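Local coordinates for putative pyridoxal phosphate-dependent transferase (Clostridium difficile, PDB 4DQ6), which belongs to the class I and II aminotransferase family and binds pyridoxal-5'-phosphate, at residues I107-E121 against V130-L143. Residues are numbered along the deposited sequence; the frame is centred on the assembly and turned at random.
Sequences INELTKANDKIMIQE and VVKNNNRELIISPL
One face of the Arg136 guanidinium lies against the Lys112–Ala113 peptide, with Lys112 C and Ala113 N lying over its centre. At its edge, in plane, are Thr111 OG1 and a water that also bonds Asn108 OD1. Arg136 grips Thr111 side-on. NE donates to Thr111 OG1 at 2.8 Å, almost straight (173°). NH2 donates to Thr111 O at 2.7 Å, from above the carbonyl plane and more bent (136°). The chain bends at chi2 (54°), which lays the guanidinium against the loop that follows helix 99-110. NH1 bonds Asn134 O, so all three nitrogens bind protein oxygens. A second water sits between Asn108 OD1 and Asn134 OD1.

Beyond the arginine, strands 116-119 and 137-140 pair in parallel. Ile117 N bonds Glu137 O at 3.0 Å, and Ile139 N bonds Ile117 O at 2.8 Å. On one face, Ile117 CG2 meets CG2 of Val131, on helix 126-133, at 3.7 Å, and Ile119 CG1 packs on Leu138 CD1. On the other, Lys116 and Glu137 run side by side, their NZ–OE1 salt bridge long at 3.7 Å. Strand 165-171 continues the sheet beyond 116-119.

This is a beta-alpha-beta unit at one edge of the seven-stranded sheet. Its chemistry is split: an apolar core joins helix to strands, while the arginine, probably charged, ties the two loops entering the strands through neutral oxygens.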
loop_
_atom_site.group_PDB
_atom_site.type_symbol
_atom_site.label_atom_id
_atom_site.label_comp_id
_atom_site.label_asym_id
_atom_site.label_seq_id
_atom_site.Cartn_x
_atom_site.Cartn_y
_atom_site.Cartn_z
ATOM N N ILE A 107 3.945 5.881 -15.904
ATOM C CA ILE A 107 5.153 6.358 -16.611
ATOM C C ILE A 107 5.955 5.175 -17.090
ATOM O O ILE A 107 6.430 5.138 -18.289
ATOM C CB ILE A 107 6.017 7.253 -15.686
ATOM C CG1 ILE A 107 5.372 8.625 -15.541
ATOM C CG2 ILE A 107 7.435 7.351 -16.245
ATOM C CD1 ILE A 107 5.981 9.494 -14.457
ATOM N N ASN A 108 6.227 4.210 -16.249
ATOM C CA ASN A 108 6.939 3.026 -16.668
ATOM C C ASN A 108 6.273 2.280 -17.823
ATOM O O ASN A 108 6.998 1.797 -18.758
ATOM C CB ASN A 108 7.134 2.063 -15.504
ATOM C CG ASN A 108 8.103 0.959 -15.844
ATOM O OD1 ASN A 108 9.324 1.195 -16.082
ATOM N ND2 ASN A 108 7.574 -0.249 -15.959
ATOM N N GLU A 109 4.949 2.184 -17.826
ATOM C CA GLU A 109 4.208 1.373 -18.814
ATOM C C GLU A 109 3.909 2.112 -20.125
ATOM O O GLU A 109 3.837 1.466 -21.179
ATOM C CB GLU A 109 2.910 0.817 -18.228
ATOM C CG GLU A 109 3.046 -0.060 -16.992
ATOM C CD GLU A 109 4.024 -1.223 -17.192
ATOM O OE1 GLU A 109 4.012 -1.904 -18.270
ATOM O OE2 GLU A 109 4.875 -1.454 -16.291
ATOM N N LEU A 110 3.752 3.434 -20.057
ATOM C CA LEU A 110 3.360 4.252 -21.220
ATOM C C LEU A 110 4.510 4.834 -21.982
ATOM O O LEU A 110 4.311 5.361 -23.098
ATOM C CB LEU A 110 2.437 5.409 -20.770
ATOM C CG LEU A 110 1.049 5.013 -20.310
ATOM C CD1 LEU A 110 0.295 6.150 -19.609
ATOM C CD2 LEU A 110 0.243 4.423 -21.461
ATOM N N THR A 111 5.718 4.718 -21.460
ATOM C CA THR A 111 6.912 5.332 -22.032
ATOM C C THR A 111 8.071 4.367 -21.917
ATOM O O THR A 111 7.976 3.339 -21.196
ATOM C CB THR A 111 7.303 6.666 -21.356
ATOM O OG1 THR A 111 7.635 6.453 -19.976
ATOM C CG2 THR A 111 6.178 7.678 -21.464
ATOM N N LYS A 112 9.154 4.679 -22.609
ATOM C CA LYS A 112 10.417 3.919 -22.484
ATOM C C LYS A 112 11.435 4.834 -21.836
ATOM O O LYS A 112 11.257 6.075 -21.805
ATOM C CB LYS A 112 10.954 3.420 -23.851
ATOM C CG LYS A 112 11.380 4.481 -24.798
ATOM C CD LYS A 112 11.886 3.840 -26.093
ATOM C CE LYS A 112 12.208 4.885 -27.164
ATOM N NZ LYS A 112 11.208 6.026 -27.229
ATOM N N ALA A 113 12.503 4.220 -21.344
ATOM C CA ALA A 113 13.634 4.942 -20.768
ATOM C C ALA A 113 14.062 6.139 -21.596
ATOM O O ALA A 113 14.117 6.041 -22.808
ATOM C CB ALA A 113 14.802 4.002 -20.551
ATOM N N ASN A 114 14.327 7.250 -20.919
ATOM C CA ASN A 114 14.715 8.539 -21.545
ATOM C C ASN A 114 13.666 9.227 -22.450
ATOM O O ASN A 114 13.957 10.251 -23.052
ATOM C CB ASN A 114 16.068 8.406 -22.276
ATOM C CG ASN A 114 17.087 7.626 -21.459
ATOM O OD1 ASN A 114 17.653 6.639 -21.948
ATOM N ND2 ASN A 114 17.297 8.034 -20.200
ATOM N N ASP A 115 12.432 8.737 -22.507
ATOM C CA ASP A 115 11.330 9.471 -23.155
ATOM C C ASP A 115 11.085 10.740 -22.341
ATOM O O ASP A 115 11.310 10.771 -21.098
ATOM C CB ASP A 115 10.015 8.669 -23.207
ATOM C CG ASP A 115 9.962 7.679 -24.320
ATOM O OD1 ASP A 115 10.863 7.693 -25.191
ATOM O OD2 ASP A 115 9.033 6.874 -24.400
ATOM N N LYS A 116 10.626 11.767 -23.054
ATOM C CA LYS A 116 10.337 13.073 -22.461
ATOM C C LYS A 116 8.902 13.159 -21.909
ATOM O O LYS A 116 7.974 12.678 -22.551
ATOM C CB LYS A 116 10.573 14.190 -23.481
ATOM C CG LYS A 116 12.029 14.437 -23.845
ATOM C CD LYS A 116 12.088 15.323 -25.082
ATOM C CE LYS A 116 13.513 15.638 -25.478
ATOM N NZ LYS A 116 14.051 14.558 -26.344
ATOM N N ILE A 117 8.771 13.748 -20.710
ATOM C CA ILE A 117 7.524 13.942 -19.978
ATOM C C ILE A 117 7.558 15.387 -19.497
ATOM O O ILE A 117 8.558 15.843 -18.900
ATOM C CB ILE A 117 7.437 12.976 -18.781
ATOM C CG1 ILE A 117 7.413 11.504 -19.255
ATOM C CG2 ILE A 117 6.212 13.352 -17.942
ATOM C CD1 ILE A 117 7.397 10.462 -18.151
ATOM N N MET A 118 6.443 16.080 -19.724
ATOM C CA MET A 118 6.342 17.484 -19.461
ATOM C C MET A 118 5.512 17.757 -18.232
ATOM O O MET A 118 4.457 17.102 -18.016
ATOM C CB MET A 118 5.746 18.212 -20.683
ATOM C CG MET A 118 5.605 19.694 -20.506
ATOM S SD MET A 118 4.959 20.656 -21.908
ATOM C CE MET A 118 6.354 20.680 -23.001
ATOM N N ILE A 119 6.035 18.677 -17.410
ATOM C CA ILE A 119 5.268 19.212 -16.227
ATOM C C ILE A 119 5.291 20.734 -16.231
ATOM O O ILE A 119 6.051 21.343 -17.031
ATOM C CB ILE A 119 5.782 18.689 -14.863
ATOM C CG1 ILE A 119 7.133 19.276 -14.504
ATOM C CG2 ILE A 119 5.750 17.144 -14.777
ATOM C CD1 ILE A 119 7.626 18.895 -13.104
ATOM N N GLN A 120 4.450 21.412 -15.446
ATOM C CA GLN A 120 4.463 22.874 -15.295
ATOM C C GLN A 120 4.844 23.270 -13.876
ATOM O O GLN A 120 4.121 22.946 -12.911
ATOM C CB GLN A 120 3.099 23.463 -15.602
ATOM C CG GLN A 120 2.511 23.076 -16.945
ATOM C CD GLN A 120 1.072 23.483 -17.128
ATOM O OE1 GLN A 120 0.179 23.020 -16.413
ATOM N NE2 GLN A 120 0.817 24.355 -18.094
ATOM N N GLU A 121 5.948 23.939 -13.710
ATOM C CA GLU A 121 6.426 24.412 -12.400
ATOM C C GLU A 121 6.104 25.888 -12.181
ATOM O O GLU A 121 5.974 26.653 -13.117
ATOM C CB GLU A 121 7.934 24.175 -12.320
ATOM C CG GLU A 121 8.187 22.671 -12.110
ATOM C CD GLU A 121 9.601 22.293 -11.731
ATOM O OE1 GLU A 121 10.491 23.117 -11.956
ATOM O OE2 GLU A 121 9.812 21.157 -11.203
ATOM N N VAL A 130 9.223 11.948 -9.747
ATOM C CA VAL A 130 8.694 10.692 -10.270
ATOM C C VAL A 130 9.168 10.458 -11.705
ATOM O O VAL A 130 9.434 9.324 -12.091
ATOM C CB VAL A 130 7.148 10.579 -10.147
ATOM C CG1 VAL A 130 6.434 11.419 -11.211
ATOM C CG2 VAL A 130 6.734 9.086 -10.204
ATOM N N VAL A 131 9.394 11.529 -12.454
ATOM C CA VAL A 131 9.878 11.380 -13.816
ATOM C C VAL A 131 11.355 10.939 -13.818
ATOM O O VAL A 131 11.749 9.963 -14.505
ATOM C CB VAL A 131 9.644 12.682 -14.619
ATOM C CG1 VAL A 131 10.394 12.642 -15.960
ATOM C CG2 VAL A 131 8.124 12.929 -14.786
ATOM N N LYS A 132 12.131 11.618 -12.984
ATOM C CA LYS A 132 13.560 11.366 -12.841
ATOM C C LYS A 132 13.867 9.992 -12.242
ATOM O O LYS A 132 14.814 9.282 -12.686
ATOM C CB LYS A 132 14.220 12.456 -12.026
ATOM C CG LYS A 132 14.193 13.785 -12.770
ATOM C CD LYS A 132 14.825 14.911 -11.983
ATOM C CE LYS A 132 15.002 16.145 -12.884
ATOM N NZ LYS A 132 15.170 17.341 -12.012
ATOM N N ASN A 133 13.091 9.600 -11.230
ATOM C CA ASN A 133 13.336 8.346 -10.548
ATOM C C ASN A 133 12.907 7.142 -11.400
ATOM O O ASN A 133 13.299 5.997 -11.120
ATOM C CB ASN A 133 12.562 8.297 -9.247
ATOM C CG ASN A 133 13.101 9.224 -8.175
ATOM O OD1 ASN A 133 14.245 9.637 -8.203
ATOM N ND2 ASN A 133 12.244 9.497 -7.172
ATOM N N ASN A 134 12.145 7.409 -12.454
ATOM C CA ASN A 134 11.886 6.431 -13.516
ATOM C C ASN A 134 12.781 6.529 -14.753
ATOM O O ASN A 134 12.466 5.868 -15.712
ATOM C CB ASN A 134 10.433 6.518 -13.976
ATOM C CG ASN A 134 9.499 5.808 -13.055
ATOM O OD1 ASN A 134 9.436 4.584 -13.077
ATOM N ND2 ASN A 134 8.766 6.564 -12.265
ATOM N N ASN A 135 13.848 7.314 -14.692
ATOM C CA ASN A 135 14.816 7.450 -15.787
ATOM C C ASN A 135 14.127 7.861 -17.075
ATOM O O ASN A 135 14.456 7.390 -18.180
ATOM C CB ASN A 135 15.647 6.174 -15.948
ATOM C CG ASN A 135 16.322 5.775 -14.648
ATOM O OD1 ASN A 135 15.929 4.783 -14.007
ATOM N ND2 ASN A 135 17.250 6.615 -14.179
ATOM N N ARG A 136 13.182 8.775 -16.947
ATOM C CA ARG A 136 12.664 9.496 -18.078
ATOM C C ARG A 136 13.226 10.903 -18.003
ATOM O O ARG A 136 13.781 11.345 -16.965
ATOM C CB ARG A 136 11.128 9.509 -18.102
ATOM C CG ARG A 136 10.431 8.301 -18.732
ATOM C CD ARG A 136 10.838 6.960 -18.171
ATOM N NE ARG A 136 10.055 5.841 -18.688
ATOM C CZ ARG A 136 10.362 4.562 -18.500
ATOM N NH1 ARG A 136 11.485 4.203 -17.869
ATOM N NH2 ARG A 136 9.593 3.629 -19.024
ATOM N N GLU A 137 13.106 11.624 -19.107
ATOM C CA GLU A 137 13.657 12.977 -19.237
ATOM C C GLU A 137 12.566 14.002 -18.920
ATOM O O GLU A 137 11.549 14.032 -19.571
ATOM C CB GLU A 137 14.164 13.266 -20.643
ATOM C CG GLU A 137 14.767 14.659 -20.745
ATOM C CD GLU A 137 15.381 15.038 -22.096
ATOM O OE1 GLU A 137 15.570 14.179 -22.974
ATOM O OE2 GLU A 137 15.668 16.251 -22.273
ATOM N N LEU A 138 12.824 14.836 -17.933
ATOM C CA LEU A 138 11.835 15.823 -17.470
ATOM C C LEU A 138 11.924 17.070 -18.309
ATOM O O LEU A 138 13.015 17.664 -18.430
ATOM C CB LEU A 138 12.101 16.204 -16.018
ATOM C CG LEU A 138 11.008 17.097 -15.392
ATOM C CD1 LEU A 138 9.605 16.458 -15.377
ATOM C CD2 LEU A 138 11.476 17.580 -14.012
ATOM N N ILE A 139 10.806 17.486 -18.890
ATOM C CA ILE A 139 10.733 18.775 -19.638
ATOM C C ILE A 139 9.804 19.658 -18.802
ATOM O O ILE A 139 8.759 19.182 -18.352
ATOM C CB ILE A 139 10.148 18.601 -21.041
ATOM C CG1 ILE A 139 10.966 17.571 -21.859
ATOM C CG2 ILE A 139 10.107 19.971 -21.737
ATOM C CD1 ILE A 139 12.411 17.916 -22.021
ATOM N N ILE A 140 10.247 20.875 -18.491
ATOM C CA ILE A 140 9.446 21.779 -17.632
ATOM C C ILE A 140 9.015 22.968 -18.500
ATOM O O ILE A 140 9.866 23.638 -19.116
ATOM C CB ILE A 140 10.269 22.284 -16.452
ATOM C CG1 ILE A 140 10.911 21.107 -15.691
ATOM C CG2 ILE A 140 9.405 23.225 -15.577
ATOM C CD1 ILE A 140 11.894 21.452 -14.587
ATOM N N SER A 141 7.699 23.206 -18.568
ATOM C CA SER A 141 7.132 24.412 -19.089
ATOM C C SER A 141 6.625 25.285 -17.972
ATOM O O SER A 141 5.542 25.015 -17.461
ATOM C CB SER A 141 6.018 24.118 -20.094
ATOM O OG SER A 141 5.350 25.324 -20.437
ATOM N N PRO A 142 7.421 26.246 -17.511
ATOM C CA PRO A 142 6.977 26.961 -16.289
ATOM C C PRO A 142 5.654 27.683 -16.531
ATOM O O PRO A 142 5.366 28.179 -17.620
ATOM C CB PRO A 142 8.104 27.912 -15.983
ATOM C CG PRO A 142 9.303 27.409 -16.744
ATOM C CD PRO A 142 8.763 26.660 -17.940
ATOM N N LEU A 143 4.798 27.676 -15.518
ATOM C CA LEU A 143 3.647 28.593 -15.566
ATOM C C LEU A 143 4.145 30.028 -15.771
ATOM O O LEU A 143 5.259 30.381 -15.396
ATOM C CB LEU A 143 2.799 28.490 -14.306
ATOM C CG LEU A 143 2.194 27.129 -14.004
ATOM C CD1 LEU A 143 1.474 27.239 -12.666
ATOM C CD2 LEU A 143 1.237 26.649 -15.052
HETATM O O HOH W 1 11.048 2.739 -14.376
HETATM O O HOH W 2 9.951 0.680 -18.754
HETATM O O HOH W 3 3.197 26.128 -19.007
HETATM O O HOH W 4 6.878 29.469 -13.292
#